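Local structure of ankyrin repeat family protein (Enterococcus faecalis, 3HRA) at residues I65-Y76 with M91-H102; A79-A89 with K116-L125. The protein is of unknown function but, as an ankyrin repeat protein built of stacked helix pairs, probably serves as a scaffold for binding partner proteins. All blocks are in the same frame, centred on the assembly; numbering follows the deposited sequence.

Contact 1 (I65-Y76 with M91-H102); sequences INLQNSISDSPY and MLKHATPDLNKH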
loop_
_atom_site.group_PDB
_atom_site.type_symbol
_atom_site.label_atom_id
_atom_site.label_comp_id
_atom_site.label_asym_id
_atom_site.label_seq_id
_atom_site.Cartn_x
_atom_site.Cartn_y
_atom_site.Cartn_z
ATOM N N ILE A 65 0.660 2.819 12.536
ATOM C CA ILE A 65 0.503 2.277 11.192
ATOM C C ILE A 65 1.739 2.556 10.325
ATOM O O ILE A 65 1.877 2.023 9.228
ATOM C CB ILE A 65 -0.769 2.810 10.474
ATOM C CG1 ILE A 65 -0.673 4.325 10.253
ATOM C CG2 ILE A 65 -2.048 2.425 11.253
ATOM C CD1 ILE A 65 -1.569 4.848 9.148
ATOM N N ASN A 66 2.651 3.370 10.842
ATOM C CA ASN A 66 3.832 3.774 10.075
ATOM C C ASN A 66 5.144 3.118 10.537
ATOM O O ASN A 66 6.211 3.460 10.050
ATOM C CB ASN A 66 3.979 5.308 10.106
ATOM C CG ASN A 66 2.776 6.010 9.521
ATOM O OD1 ASN A 66 2.439 5.794 8.373
ATOM N ND2 ASN A 66 2.113 6.857 10.321
ATOM N N LEU A 67 5.064 2.176 11.465
ATOM C CA LEU A 67 6.281 1.573 12.020
ATOM C C LEU A 67 6.786 0.516 11.045
ATOM O O LEU A 67 6.171 -0.539 10.890
ATOM C CB LEU A 67 5.994 0.966 13.402
ATOM C CG LEU A 67 7.217 0.655 14.291
ATOM C CD1 LEU A 67 6.819 0.377 15.735
ATOM C CD2 LEU A 67 8.056 -0.503 13.762
ATOM N N GLN A 68 7.916 0.802 10.399
ATOM C CA GLN A 68 8.437 -0.057 9.334
ATOM C C GLN A 68 9.216 -1.266 9.842
ATOM O O GLN A 68 10.010 -1.164 10.789
ATOM C CB GLN A 68 9.332 0.746 8.384
ATOM C CG GLN A 68 8.602 1.821 7.637
ATOM C CD GLN A 68 9.540 2.786 6.935
ATOM O OE1 GLN A 68 9.664 2.769 5.706
ATOM N NE2 GLN A 68 10.203 3.624 7.707
ATOM N N ASN A 69 9.005 -2.409 9.190
ATOM C CA ASN A 69 9.802 -3.588 9.505
ATOM C C ASN A 69 11.159 -3.580 8.805
ATOM O O ASN A 69 11.545 -2.589 8.194
ATOM C CB ASN A 69 9.034 -4.876 9.214
ATOM C CG ASN A 69 8.770 -5.092 7.734
ATOM O OD1 ASN A 69 9.398 -4.481 6.875
ATOM N ND2 ASN A 69 7.838 -5.981 7.433
ATOM N N SER A 70 11.872 -4.696 8.885
ATOM C CA SER A 70 13.237 -4.777 8.369
ATOM C C SER A 70 13.368 -4.662 6.856
ATOM O O SER A 70 14.471 -4.463 6.350
ATOM C CB SER A 70 13.919 -6.049 8.860
ATOM O OG SER A 70 14.141 -5.959 10.255
ATOM N N ILE A 71 12.269 -4.793 6.120
ATOM C CA ILE A 71 12.329 -4.498 4.688
ATOM C C ILE A 71 11.595 -3.210 4.305
ATOM O O ILE A 71 11.188 -3.029 3.156
ATOM C CB ILE A 71 11.905 -5.691 3.794
ATOM C CG1 ILE A 71 10.405 -5.978 3.899
ATOM C CG2 ILE A 71 12.754 -6.931 4.112
ATOM C CD1 ILE A 71 9.947 -7.020 2.903
ATOM N N SER A 72 11.458 -2.310 5.274
ATOM C CA SER A 72 10.858 -0.988 5.058
ATOM C C SER A 72 9.346 -0.957 4.885
ATOM O O SER A 72 8.793 0.078 4.518
ATOM C CB SER A 72 11.522 -0.269 3.879
ATOM O OG SER A 72 12.779 0.234 4.271
ATOM N N ASP A 73 8.668 -2.072 5.138
ATOM C CA ASP A 73 7.202 -2.116 5.078
ATOM C C ASP A 73 6.584 -1.761 6.429
ATOM O O ASP A 73 6.779 -2.468 7.421
ATOM C CB ASP A 73 6.708 -3.513 4.694
ATOM C CG ASP A 73 6.808 -3.791 3.197
ATOM O OD1 ASP A 73 6.881 -2.827 2.402
ATOM O OD2 ASP A 73 6.786 -4.983 2.820
ATOM N N SER A 74 5.844 -0.666 6.470
ATOM C CA SER A 74 4.987 -0.402 7.612
ATOM C C SER A 74 3.650 -1.086 7.331
ATOM O O SER A 74 3.395 -1.520 6.190
ATOM C CB SER A 74 4.772 1.096 7.747
ATOM O OG SER A 74 4.102 1.587 6.595
ATOM N N PRO A 75 2.781 -1.182 8.356
ATOM C CA PRO A 75 1.425 -1.717 8.135
ATOM C C PRO A 75 0.684 -0.961 7.009
ATOM O O PRO A 75 0.033 -1.585 6.165
ATOM C CB PRO A 75 0.742 -1.504 9.495
ATOM C CG PRO A 75 1.901 -1.614 10.506
ATOM C CD PRO A 75 3.067 -0.934 9.788
ATOM N N TYR A 76 0.797 0.368 6.997
ATOM C CA TYR A 76 0.180 1.192 5.957
ATOM C C TYR A 76 0.719 0.893 4.548
ATOM O O TYR A 76 -0.045 0.684 3.613
ATOM C CB TYR A 76 0.372 2.674 6.287
ATOM C CG TYR A 76 -0.138 3.605 5.217
ATOM C CD1 TYR A 76 -1.508 3.795 5.030
ATOM C CD2 TYR A 76 0.742 4.303 4.403
ATOM C CE1 TYR A 76 -1.985 4.650 4.030
ATOM C CE2 TYR A 76 0.274 5.153 3.403
ATOM C CZ TYR A 76 -1.090 5.317 3.226
ATOM O OH TYR A 76 -1.558 6.174 2.256
ATOM N N MET A 91 -7.541 2.375 8.093
ATOM C CA MET A 91 -6.379 3.218 8.364
ATOM C C MET A 91 -6.605 4.649 7.899
ATOM O O MET A 91 -6.265 5.588 8.603
ATOM C CB MET A 91 -5.139 2.660 7.691
ATOM C CG MET A 91 -4.635 1.365 8.302
ATOM S SD MET A 91 -3.254 0.737 7.331
ATOM C CE MET A 91 -2.595 -0.546 8.400
ATOM N N LEU A 92 -7.170 4.808 6.708
ATOM C CA LEU A 92 -7.429 6.148 6.155
ATOM C C LEU A 92 -8.464 6.938 6.972
ATOM O O LEU A 92 -8.514 8.168 6.899
ATOM C CB LEU A 92 -7.872 6.045 4.695
ATOM C CG LEU A 92 -6.766 5.570 3.746
ATOM C CD1 LEU A 92 -7.301 5.292 2.339
ATOM C CD2 LEU A 92 -5.640 6.596 3.720
ATOM N N LYS A 93 -9.287 6.235 7.750
ATOM C CA LYS A 93 -10.277 6.894 8.610
ATOM C C LYS A 93 -9.824 7.072 10.059
ATOM O O LYS A 93 -10.259 8.008 10.733
ATOM C CB LYS A 93 -11.590 6.104 8.637
ATOM C CG LYS A 93 -12.332 6.016 7.314
ATOM C CD LYS A 93 -13.584 5.138 7.494
ATOM C CE LYS A 93 -14.017 4.507 6.172
ATOM N NZ LYS A 93 -14.958 3.355 6.366
ATOM N N HIS A 94 -8.997 6.155 10.559
ATOM C CA HIS A 94 -8.707 6.118 11.998
ATOM C C HIS A 94 -7.247 6.300 12.392
ATOM O O HIS A 94 -6.886 6.148 13.559
ATOM C CB HIS A 94 -9.250 4.828 12.617
ATOM C CG HIS A 94 -10.736 4.740 12.580
ATOM N ND1 HIS A 94 -11.425 4.066 11.592
ATOM C CD2 HIS A 94 -11.678 5.272 13.393
ATOM C CE1 HIS A 94 -12.722 4.165 11.814
ATOM N NE2 HIS A 94 -12.900 4.896 12.904
ATOM N N ALA A 95 -6.411 6.619 11.417
ATOM C CA ALA A 95 -4.996 6.827 11.680
ATOM C C ALA A 95 -4.437 7.855 10.707
ATOM O O ALA A 95 -5.145 8.335 9.815
ATOM C CB ALA A 95 -4.241 5.504 11.580
ATOM N N THR A 96 -3.165 8.201 10.876
ATOM C CA THR A 96 -2.556 9.255 10.068
ATOM C C THR A 96 -1.314 8.698 9.383
ATOM O O THR A 96 -0.286 8.494 10.017
ATOM C CB THR A 96 -2.147 10.494 10.924
ATOM O OG1 THR A 96 -3.291 11.031 11.596
ATOM C CG2 THR A 96 -1.510 11.588 10.036
ATOM N N PRO A 97 -1.411 8.438 8.078
ATOM C CA PRO A 97 -0.250 7.901 7.347
ATOM C C PRO A 97 0.887 8.905 7.303
ATOM O O PRO A 97 0.649 10.114 7.197
ATOM C CB PRO A 97 -0.797 7.683 5.932
ATOM C CG PRO A 97 -2.302 7.575 6.108
ATOM C CD PRO A 97 -2.632 8.486 7.257
ATOM N N ASP A 98 2.111 8.406 7.412
ATOM C CA ASP A 98 3.315 9.240 7.321
ATOM C C ASP A 98 3.852 9.143 5.900
ATOM O O ASP A 98 4.468 8.140 5.527
ATOM C CB ASP A 98 4.384 8.759 8.325
ATOM C CG ASP A 98 5.649 9.646 8.339
ATOM O OD1 ASP A 98 5.844 10.459 7.412
ATOM O OD2 ASP A 98 6.463 9.505 9.283
ATOM N N LEU A 99 3.655 10.185 5.105
ATOM C CA LEU A 99 4.055 10.102 3.707
ATOM C C LEU A 99 5.551 10.361 3.454
ATOM O O LEU A 99 5.997 10.379 2.297
ATOM C CB LEU A 99 3.174 11.004 2.834
ATOM C CG LEU A 99 1.658 10.807 2.930
ATOM C CD1 LEU A 99 0.985 11.544 1.793
ATOM C CD2 LEU A 99 1.284 9.343 2.906
ATOM N N ASN A 100 6.330 10.552 4.515
ATOM C CA ASN A 100 7.785 10.601 4.371
ATOM C C ASN A 100 8.449 9.236 4.562
ATOM O O ASN A 100 9.679 9.107 4.436
ATOM C CB ASN A 100 8.420 11.630 5.307
ATOM C CG ASN A 100 8.052 13.044 4.946
ATOM O OD1 ASN A 100 8.042 13.424 3.769
ATOM N ND2 ASN A 100 7.738 13.841 5.960
ATOM N N LYS A 101 7.640 8.225 4.861
ATOM C CA LYS A 101 8.129 6.848 4.938
ATOM C C LYS A 101 7.848 6.088 3.637
ATOM O O LYS A 101 6.714 6.087 3.148
ATOM C CB LYS A 101 7.523 6.145 6.148
ATOM C CG LYS A 101 8.061 6.740 7.464
ATOM C CD LYS A 101 7.676 5.948 8.667
ATOM C CE LYS A 101 8.442 6.445 9.885
ATOM N NZ LYS A 101 8.032 5.745 11.137
ATOM N N HIS A 102 8.890 5.482 3.059
ATOM C CA HIS A 102 8.769 4.814 1.763
ATOM C C HIS A 102 9.180 3.347 1.860
ATOM O O HIS A 102 9.895 2.945 2.804
ATOM C CB HIS A 102 9.614 5.534 0.704
ATOM C CG HIS A 102 9.415 7.020 0.694
ATOM N ND1 HIS A 102 8.216 7.612 0.364
ATOM C CD2 HIS A 102 10.261 8.029 0.994
ATOM C CE1 HIS A 102 8.328 8.923 0.470
ATOM N NE2 HIS A 102 9.562 9.203 0.839
HETATM O O HOH W 1 9.620 3.262 10.674
#
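N66 grips the loop T96-D98 with both ends of its carboxamide, and this pair of bonds is the polar centre of the contact. N66 ND2 gives a fairly straight bond to T96 O (2.9 Å, 158° at the hydrogen), the acceptor lying in the amide plane. On the other arm, D98 N donates to N66 OD1 at 2.8 Å, coming from above the carbonyl plane. Farther along, the extended K101 chain runs to N66 O, where K101 NZ bonds at 3.1 Å, again above the carbonyl plane; NZ also donates to water 1, which accepts from Q68 N as well and so bridges the two loops.

Apolar packing continues from I65 to Y76. P97 CB sits 3.6 Å from the centroid of the Y76 ring and 13° off its normal, a CH-pi contact over the face, while M91 SD and L92 CD2 approach the ring at its edge. With CG anti to its backbone N (chi1 176°), Y76 extends past P97 towards E131, which bonds its hydroxyl. I65 CD1 presses on A95 CB (3.7 Å), and M91 CE reaches P75 CB (3.6 Å).

The two loops flank one helix pair of the ankyrin stack. Because N66 is buried and bonds backbone groups of T96 and D98 on either side of P97, its amide rotation is fixed, which probably helps to hold the two loops in register.

Contact 2 (A79-A89 with K116-L125); sequences AGAQGRTEILA and KGHIDNVKLL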
loop_
_atom_site.group_PDB
_atom_site.type_symbol
_atom_site.label_atom_id
_atom_site.label_comp_id
_atom_site.label_asym_id
_atom_site.label_seq_id
_atom_site.Cartn_x
_atom_site.Cartn_y
_atom_site.Cartn_z
ATOM N N ALA A 79 -0.407 -2.675 3.565
ATOM C CA ALA A 79 -1.845 -2.738 3.275
ATOM C C ALA A 79 -2.178 -2.148 1.893
ATOM O O ALA A 79 -2.968 -2.713 1.138
ATOM C CB ALA A 79 -2.635 -2.039 4.364
ATOM N N GLY A 80 -1.572 -1.006 1.572
ATOM C CA GLY A 80 -1.776 -0.362 0.286
ATOM C C GLY A 80 -1.251 -1.179 -0.872
ATOM O O GLY A 80 -1.975 -1.450 -1.835
ATOM N N ALA A 81 0.013 -1.579 -0.775
ATOM C CA ALA A 81 0.673 -2.361 -1.817
ATOM C C ALA A 81 -0.005 -3.700 -2.112
ATOM O O ALA A 81 -0.024 -4.139 -3.257
ATOM C CB ALA A 81 2.107 -2.623 -1.429
ATOM N N GLN A 82 -0.541 -4.350 -1.082
ATOM C CA GLN A 82 -0.934 -5.758 -1.199
ATOM C C GLN A 82 -2.437 -5.987 -1.221
ATOM O O GLN A 82 -2.890 -7.115 -1.074
ATOM C CB GLN A 82 -0.311 -6.575 -0.069
ATOM C CG GLN A 82 1.203 -6.598 -0.090
ATOM C CD GLN A 82 1.773 -7.261 -1.318
ATOM O OE1 GLN A 82 1.229 -8.254 -1.818
ATOM N NE2 GLN A 82 2.884 -6.724 -1.812
ATOM N N GLY A 83 -3.209 -4.922 -1.399
ATOM C CA GLY A 83 -4.634 -5.068 -1.656
ATOM C C GLY A 83 -5.480 -5.399 -0.438
ATOM O O GLY A 83 -6.566 -5.963 -0.564
ATOM N N ARG A 84 -4.985 -5.063 0.751
ATOM C CA ARG A 84 -5.767 -5.236 1.984
ATOM C C ARG A 84 -6.718 -4.062 2.115
ATOM O O ARG A 84 -6.523 -3.168 2.932
ATOM C CB ARG A 84 -4.838 -5.291 3.204
ATOM C CG ARG A 84 -3.671 -6.268 3.068
ATOM C CD ARG A 84 -4.119 -7.717 3.194
ATOM N NE ARG A 84 -2.975 -8.633 3.318
ATOM C CZ ARG A 84 -2.480 -9.371 2.332
ATOM N NH1 ARG A 84 -3.012 -9.309 1.115
ATOM N NH2 ARG A 84 -1.441 -10.170 2.558
ATOM N N THR A 85 -7.774 -4.086 1.315
ATOM C CA THR A 85 -8.654 -2.935 1.143
ATOM C C THR A 85 -9.403 -2.503 2.397
ATOM O O THR A 85 -9.469 -1.317 2.703
ATOM C CB THR A 85 -9.674 -3.232 0.037
ATOM O OG1 THR A 85 -8.978 -3.780 -1.087
ATOM C CG2 THR A 85 -10.414 -1.956 -0.379
ATOM N N GLU A 86 -10.006 -3.464 3.088
ATOM C CA GLU A 86 -10.745 -3.188 4.316
ATOM C C GLU A 86 -9.844 -2.542 5.373
ATOM O O GLU A 86 -10.228 -1.562 6.011
ATOM C CB GLU A 86 -11.353 -4.494 4.839
ATOM C CG GLU A 86 -12.258 -5.180 3.785
ATOM C CD GLU A 86 -11.586 -6.315 2.943
ATOM O OE1 GLU A 86 -10.355 -6.295 2.589
ATOM O OE2 GLU A 86 -12.349 -7.256 2.606
ATOM N N ILE A 87 -8.649 -3.103 5.561
ATOM C CA ILE A 87 -7.718 -2.549 6.537
ATOM C C ILE A 87 -7.252 -1.148 6.130
ATOM O O ILE A 87 -7.193 -0.253 6.963
ATOM C CB ILE A 87 -6.517 -3.486 6.780
ATOM C CG1 ILE A 87 -6.995 -4.780 7.441
ATOM C CG2 ILE A 87 -5.457 -2.799 7.641
ATOM C CD1 ILE A 87 -5.898 -5.849 7.532
ATOM N N LEU A 88 -6.962 -0.960 4.838
ATOM C CA LEU A 88 -6.545 0.335 4.307
ATOM C C LEU A 88 -7.619 1.391 4.515
ATOM O O LEU A 88 -7.325 2.502 4.960
ATOM C CB LEU A 88 -6.206 0.233 2.816
ATOM C CG LEU A 88 -5.752 1.534 2.163
ATOM C CD1 LEU A 88 -4.501 2.079 2.851
ATOM C CD2 LEU A 88 -5.503 1.310 0.662
ATOM N N ALA A 89 -8.855 1.050 4.173
ATOM C CA ALA A 89 -9.971 1.965 4.408
ATOM C C ALA A 89 -10.046 2.392 5.884
ATOM O O ALA A 89 -10.279 3.570 6.196
ATOM C CB ALA A 89 -11.277 1.326 3.957
ATOM N N LYS A 116 0.346 -3.891 -8.832
ATOM C CA LYS A 116 -0.168 -5.196 -8.447
ATOM C C LYS A 116 -1.643 -5.399 -8.779
ATOM O O LYS A 116 -2.211 -6.455 -8.475
ATOM C CB LYS A 116 0.123 -5.470 -6.965
ATOM C CG LYS A 116 1.613 -5.635 -6.678
ATOM C CD LYS A 116 1.900 -5.552 -5.199
ATOM C CE LYS A 116 3.287 -6.091 -4.859
ATOM N NZ LYS A 116 4.286 -5.782 -5.895
ATOM N N GLY A 117 -2.248 -4.405 -9.430
ATOM C CA GLY A 117 -3.614 -4.523 -9.925
ATOM C C GLY A 117 -4.716 -4.324 -8.905
ATOM O O GLY A 117 -5.863 -4.697 -9.144
ATOM N N HIS A 118 -4.376 -3.739 -7.759
ATOM C CA HIS A 118 -5.346 -3.554 -6.685
ATOM C C HIS A 118 -6.136 -2.279 -6.880
ATOM O O HIS A 118 -5.905 -1.278 -6.208
ATOM C CB HIS A 118 -4.619 -3.569 -5.341
ATOM C CG HIS A 118 -3.988 -4.888 -5.051
ATOM N ND1 HIS A 118 -2.650 -5.033 -4.748
ATOM C CD2 HIS A 118 -4.508 -6.138 -5.079
ATOM C CE1 HIS A 118 -2.383 -6.312 -4.564
ATOM N NE2 HIS A 118 -3.488 -7.006 -4.770
ATOM N N ILE A 119 -7.062 -2.321 -7.832
ATOM C CA ILE A 119 -7.738 -1.111 -8.281
ATOM C C ILE A 119 -8.593 -0.473 -7.177
ATOM O O ILE A 119 -8.705 0.751 -7.097
ATOM C CB ILE A 119 -8.545 -1.377 -9.591
ATOM C CG1 ILE A 119 -9.055 -0.067 -10.194
ATOM C CG2 ILE A 119 -9.681 -2.361 -9.347
ATOM C CD1 ILE A 119 -9.645 -0.219 -11.600
ATOM N N ASP A 120 -9.185 -1.292 -6.315
ATOM C CA ASP A 120 -9.949 -0.742 -5.204
ATOM C C ASP A 120 -9.046 0.046 -4.251
ATOM O O ASP A 120 -9.434 1.109 -3.766
ATOM C CB ASP A 120 -10.718 -1.842 -4.467
ATOM C CG ASP A 120 -11.876 -2.390 -5.292
ATOM O OD1 ASP A 120 -12.557 -1.579 -5.973
ATOM O OD2 ASP A 120 -12.097 -3.626 -5.265
ATOM N N ASN A 121 -7.827 -0.437 -4.027
ATOM C CA ASN A 121 -6.856 0.333 -3.245
ATOM C C ASN A 121 -6.456 1.651 -3.907
ATOM O O ASN A 121 -6.334 2.685 -3.237
ATOM C CB ASN A 121 -5.599 -0.498 -2.929
ATOM C CG ASN A 121 -5.764 -1.335 -1.674
ATOM O OD1 ASN A 121 -6.876 -1.572 -1.230
ATOM N ND2 ASN A 121 -4.654 -1.775 -1.096
ATOM N N VAL A 122 -6.255 1.611 -5.221
ATOM C CA VAL A 122 -5.952 2.827 -5.966
ATOM C C VAL A 122 -7.041 3.884 -5.771
ATOM O O VAL A 122 -6.742 5.048 -5.502
ATOM C CB VAL A 122 -5.763 2.527 -7.458
ATOM C CG1 VAL A 122 -5.564 3.822 -8.228
ATOM C CG2 VAL A 122 -4.585 1.562 -7.641
ATOM N N LYS A 123 -8.294 3.466 -5.904
ATOM C CA LYS A 123 -9.436 4.373 -5.773
ATOM C C LYS A 123 -9.451 4.988 -4.403
ATOM O O LYS A 123 -9.620 6.199 -4.255
ATOM C CB LYS A 123 -10.748 3.625 -5.990
ATOM C CG LYS A 123 -10.982 3.162 -7.402
ATOM C CD LYS A 123 -12.225 2.268 -7.487
ATOM C CE LYS A 123 -12.384 1.681 -8.899
ATOM N NZ LYS A 123 -13.115 0.369 -8.915
ATOM N N LEU A 124 -9.268 4.137 -3.396
ATOM C CA LEU A 124 -9.234 4.570 -2.010
ATOM C C LEU A 124 -8.155 5.635 -1.783
ATOM O O LEU A 124 -8.414 6.687 -1.181
ATOM C CB LEU A 124 -8.950 3.356 -1.130
ATOM C CG LEU A 124 -9.866 3.022 0.035
ATOM C CD1 LEU A 124 -11.317 3.162 -0.354
ATOM C CD2 LEU A 124 -9.550 1.596 0.498
ATOM N N LEU A 125 -6.944 5.367 -2.270
ATOM C CA LEU A 125 -5.839 6.291 -2.067
ATOM C C LEU A 125 -6.053 7.599 -2.839
ATOM O O LEU A 125 -5.730 8.681 -2.333
ATOM C CB LEU A 125 -4.509 5.638 -2.441
ATOM C CG LEU A 125 -4.108 4.456 -1.544
ATOM C CD1 LEU A 125 -3.063 3.606 -2.251
ATOM C CD2 LEU A 125 -3.594 4.926 -0.178
#
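N121 drives its amide into the end of helix 75-81, where N121 ND2 donates to G80 O at 2.8 Å with a 164° angle at the hydrogen. The acceptor lies in the N121 amide plane, although the donor is tilted from the carbonyl plane of G80. A79 O, 3.0 Å from the same N121 ND2, takes a weak, strongly bent bond. On the other arm, T85 OG1 lies 3.1 Å from N121 OD1. H118 ND1 makes a further weak bond to A81 O, which lies at the edge of the imidazole.

Over one face of that imidazole, G83 CA lies 3.5 Å from the centroid of the H118 ring and 12° off the normal, a CH-pi contact; K116 O covers the opposite face. H118 and R84 occupy the N-cap positions of helices 119-128 and 85-94. Segments 85-89 and 119-125 run nearly parallel, 9° apart with axes 10.0 Å from each other, as expected for the side-by-side helices of an ankyrin stack.

The N121 side chain is a knob in a hole formed by A79, G80, T85 and L88. L88 lays CD2 against N121 CG at 3.5 Å, and the same methyl also touches L125 CG. Outermost, L124 CD2 touches both T85 CG2 and A89 CB, and D120 CB lies beside T85 CG2.

Both contacts involve helices 75-81 and 85-94, and their segments alternate along the chain, with centres about 14 Å apart. Contact 1 ties together the loops before and after this helix pair; contact 2 sets the pair against helix 119-128. Each combines buried side chains (I65, N66, Y76 and M91; L88, N121 and L125) with a more open margin (Q68, T96 and K101; K116 and D120), contact 2 lying nearer the chain centre. Each has a buried asparagine bonding backbone carbonyl oxygen: in contact 1 a loop residue that also accepts from a backbone N-H, in contact 2 a helix residue bonding a helix end. They meet where Y76 OH packs on L125 CD2 at 3.4 Å.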